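Local coordinates for protein naphthalene dioxygenase small subunit (Rhodococcus sp., PDB 2B1X) that forms the small (beta) subunit of naphthalene 1,2-dioxygenase, a Rieske non-heme iron oxygenase, and probably takes part in its oxidation of naphthalene, at residues Y131-S135 against Q160-H166. Residues are numbered along the deposited sequence; the frame is centred on the assembly and turned at random.
Sequences YDVLS and QTTIMTH
The carboxylate of D132 receives T165 from above its plane: T165 OG1 donates to D132 OD2 over 2.6 Å, lying 36° out of that plane. At the edge of the H166 ring, and in its plane, a water sits 3.0 Å from H166 ND1 and donates to D132 OD2, linking imidazole and carboxylate indirectly. The Q160 amide is a third flat group here; the L134 and Q160 side chains cross at about a right angle, L134 CD2 standing beside the amide oxygen and nitrogen, 3.6 Å from both Q160 OE1 and Q160 NE2. This amide bridges the two segments. Q160 NE2 gives a weak, bent bond to V133 O at 3.3 Å (N-H...acceptor angle 134°), whereas Q160 OE1 accepts M164 N at 3.0 Å and ties the Q160 side chain back to the backbone of its own loop. An extended chain beyond CG (chi2 174°) carries the amide across to the strand. L134 CD2 also touches I163 CG2 and T165 CG2, giving the contact its apolar centre, and a second water joins V133 N to M164 O. Replacing D132 with an alanine would probably leave T165 OG1 without its carboxylate acceptor and break the water link to H166. R123 also donates to T165 OG1, and Q160 NE2 has a further partner in Y122 of a second copy of this subunit. The contact thus lays the loop that follows strand 148-158 beside the first residues of strand 132-145, which pairs with strand 112-124 in the mixed sheet of this NTF2-like fold, while T161 and T162 hydrogen-bond to glutamates of the large subunit.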
ATOM      1  N   TYR B 131       8.341   1.890   0.158  1.00 13.97           N
ATOM      2  CA  TYR B 131       8.990   2.697   1.171  1.00 12.55           C
ATOM      3  C   TYR B 131       8.348   2.395   2.529  1.00 12.68           C
ATOM      4  O   TYR B 131       7.200   1.895   2.617  1.00 12.06           O
ATOM      5  CB  TYR B 131       8.840   4.209   0.869  1.00 12.63           C
ATOM      6  CG  TYR B 131       7.414   4.749   0.868  1.00 11.57           C
ATOM      7  CD1 TYR B 131       6.919   5.457   1.972  1.00 14.79           C
ATOM      8  CD2 TYR B 131       6.583   4.581  -0.223  1.00 11.99           C
ATOM      9  CE1 TYR B 131       5.641   5.985   1.986  1.00 13.80           C
ATOM     10  CE2 TYR B 131       5.272   5.106  -0.228  1.00 13.30           C
ATOM     11  CZ  TYR B 131       4.815   5.788   0.867  1.00 15.23           C
ATOM     12  OH  TYR B 131       3.541   6.318   0.873  1.00 16.02           O
ATOM     13  N   ASP B 132       9.117   2.648   3.577  1.00 12.55           N
ATOM     14  CA  ASP B 132       8.680   2.483   4.947  1.00 13.61           C
ATOM     15  C   ASP B 132       8.583   3.848   5.549  1.00 13.66           C
ATOM     16  O   ASP B 132       9.306   4.745   5.135  1.00 12.95           O
ATOM     17  CB  ASP B 132       9.710   1.686   5.766  1.00 13.75           C
ATOM     18  CG  ASP B 132       9.897   0.290   5.223  1.00 15.70           C
ATOM     19  OD1 ASP B 132       8.981  -0.187   4.506  1.00 18.55           O
ATOM     20  OD2 ASP B 132      10.913  -0.407   5.436  1.00 17.56           O
ATOM     21  N   VAL B 133       7.685   3.988   6.513  1.00 12.99           N
ATOM     22  CA  VAL B 133       7.609   5.162   7.350  1.00 14.18           C
ATOM     23  C   VAL B 133       7.589   4.732   8.811  1.00 13.65           C
ATOM     24  O   VAL B 133       6.779   3.888   9.203  1.00 13.63           O
ATOM     25  CB  VAL B 133       6.322   5.958   7.058  1.00 14.23           C
ATOM     26  CG1 VAL B 133       6.131   7.083   8.074  1.00 16.50           C
ATOM     27  CG2 VAL B 133       6.378   6.563   5.647  1.00 16.47           C
ATOM     28  N   LEU B 134       8.495   5.282   9.615  1.00 13.79           N
ATOM     29  CA  LEU B 134       8.404   5.155  11.065  1.00 13.62           C
ATOM     30  C   LEU B 134       7.989   6.512  11.646  1.00 13.93           C
ATOM     31  O   LEU B 134       8.475   7.554  11.198  1.00 14.38           O
ATOM     32  CB  LEU B 134       9.727   4.723  11.680  1.00 13.89           C
ATOM     33  CG  LEU B 134      10.260   3.329  11.289  1.00 13.52           C
ATOM     34  CD1 LEU B 134      11.458   3.060  12.162  1.00 14.99           C
ATOM     35  CD2 LEU B 134       9.182   2.293  11.526  1.00 14.51           C
ATOM     36  N   SER B 135       7.036   6.503  12.579  1.00 13.45           N
ATOM     37  CA  SER B 135       6.607   7.749  13.232  1.00 12.94           C
ATOM     38  C   SER B 135       6.774   7.588  14.730  1.00 12.19           C
ATOM     39  O   SER B 135       6.559   6.510  15.258  1.00 12.21           O
ATOM     40  CB  SER B 135       5.151   8.034  12.945  1.00 12.38           C
ATOM     41  OG  SER B 135       4.688   9.078  13.810  1.00 14.19           O
ATOM     42  N   GLN B 160       3.570   2.715  16.928  1.00 12.55           N
ATOM     43  CA  GLN B 160       3.358   1.407  16.336  1.00 12.44           C
ATOM     44  C   GLN B 160       3.499   0.372  17.437  1.00 12.53           C
ATOM     45  O   GLN B 160       4.222   0.589  18.440  1.00 12.80           O
ATOM     46  CB  GLN B 160       4.433   1.152  15.270  1.00 12.48           C
ATOM     47  CG  GLN B 160       4.352   2.070  14.054  1.00 14.61           C
ATOM     48  CD  GLN B 160       5.512   1.898  13.082  1.00 15.48           C
ATOM     49  OE1 GLN B 160       6.271   0.922  13.155  1.00 14.38           O
ATOM     50  NE2 GLN B 160       5.631   2.838  12.141  1.00 17.13           N
ATOM     51  N   THR B 161       2.863  -0.774  17.263  1.00 11.79           N
ATOM     52  CA  THR B 161       3.182  -1.894  18.166  1.00 10.88           C
ATOM     53  C   THR B 161       4.000  -2.886  17.329  1.00 10.70           C
ATOM     54  O   THR B 161       5.182  -3.069  17.583  1.00 11.58           O
ATOM     55  CB  THR B 161       1.875  -2.515  18.772  1.00 11.30           C
ATOM     56  OG1 THR B 161       0.951  -2.824  17.720  1.00  9.55           O
ATOM     57  CG2 THR B 161       1.100  -1.468  19.637  1.00  9.21           C
ATOM     58  N   THR B 162       3.385  -3.498  16.335  1.00 10.18           N
ATOM     59  CA  THR B 162       4.114  -4.231  15.276  1.00 10.66           C
ATOM     60  C   THR B 162       4.895  -3.210  14.429  1.00 10.52           C
ATOM     61  O   THR B 162       4.311  -2.301  13.890  1.00 10.99           O
ATOM     62  CB  THR B 162       3.097  -5.009  14.403  1.00 10.49           C
ATOM     63  OG1 THR B 162       2.408  -5.946  15.242  1.00 13.16           O
ATOM     64  CG2 THR B 162       3.829  -5.934  13.360  1.00 10.03           C
ATOM     65  N   ILE B 163       6.220  -3.320  14.381  1.00 10.81           N
ATOM     66  CA  ILE B 163       7.027  -2.332  13.657  1.00 10.57           C
ATOM     67  C   ILE B 163       6.952  -2.561  12.140  1.00 11.96           C
ATOM     68  O   ILE B 163       7.024  -3.709  11.631  1.00 11.78           O
ATOM     69  CB  ILE B 163       8.503  -2.318  14.196  1.00  9.33           C
ATOM     70  CG1 ILE B 163       8.548  -2.197  15.722  1.00 10.33           C
ATOM     71  CG2 ILE B 163       9.411  -1.281  13.455  1.00  8.88           C
ATOM     72  CD1 ILE B 163       7.769  -0.964  16.277  1.00  9.89           C
ATOM     73  N   MET B 164       6.780  -1.464  11.408  1.00 12.76           N
ATOM     74  CA  MET B 164       6.564  -1.562   9.975  1.00 13.26           C
ATOM     75  C   MET B 164       7.814  -1.219   9.126  1.00 13.56           C
ATOM     76  O   MET B 164       7.761  -0.430   8.175  1.00 14.76           O
ATOM     77  CB  MET B 164       5.327  -0.791   9.588  1.00 13.65           C
ATOM     78  CG  MET B 164       4.081  -1.497  10.171  1.00 14.06           C
ATOM     79  SD  MET B 164       2.548  -0.695   9.755  1.00 16.48           S
ATOM     80  CE  MET B 164       2.473   0.508  11.009  1.00 15.19           C
ATOM     81  N   THR B 165       8.918  -1.861   9.475  1.00 12.97           N
ATOM     82  CA  THR B 165      10.123  -1.900   8.648  1.00 13.14           C
ATOM     83  C   THR B 165      10.858  -3.180   8.998  1.00 13.33           C
ATOM     84  O   THR B 165      10.598  -3.774  10.071  1.00 12.96           O
ATOM     85  CB  THR B 165      10.965  -0.617   8.792  1.00 13.53           C
ATOM     86  OG1 THR B 165      11.970  -0.602   7.787  1.00 13.72           O
ATOM     87  CG2 THR B 165      11.678  -0.556  10.127  1.00 13.02           C
ATOM     88  N   HIS B 166      11.730  -3.642   8.106  1.00 12.77           N
ATOM     89  CA  HIS B 166      12.279  -5.009   8.213  1.00 13.12           C
ATOM     90  C   HIS B 166      13.463  -5.143   9.193  1.00 13.87           C
ATOM     91  O   HIS B 166      13.870  -6.256   9.513  1.00 15.36           O
ATOM     92  CB  HIS B 166      12.665  -5.552   6.826  1.00 13.49           C
ATOM     93  CG  HIS B 166      13.692  -4.712   6.137  1.00 13.19           C
ATOM     94  ND1 HIS B 166      13.355  -3.568   5.449  1.00 13.84           N
ATOM     95  CD2 HIS B 166      15.047  -4.769   6.134  1.00 14.54           C
ATOM     96  CE1 HIS B 166      14.458  -2.974   5.019  1.00 15.36           C
ATOM     97  NE2 HIS B 166      15.498  -3.705   5.384  1.00 13.50           N
TER
HETATM   98  O   HOH W   1      10.487  -3.075   4.718  1.00 22.12           O
HETATM   99  O   HOH W   2       6.090   1.608   7.010  1.00 24.58           O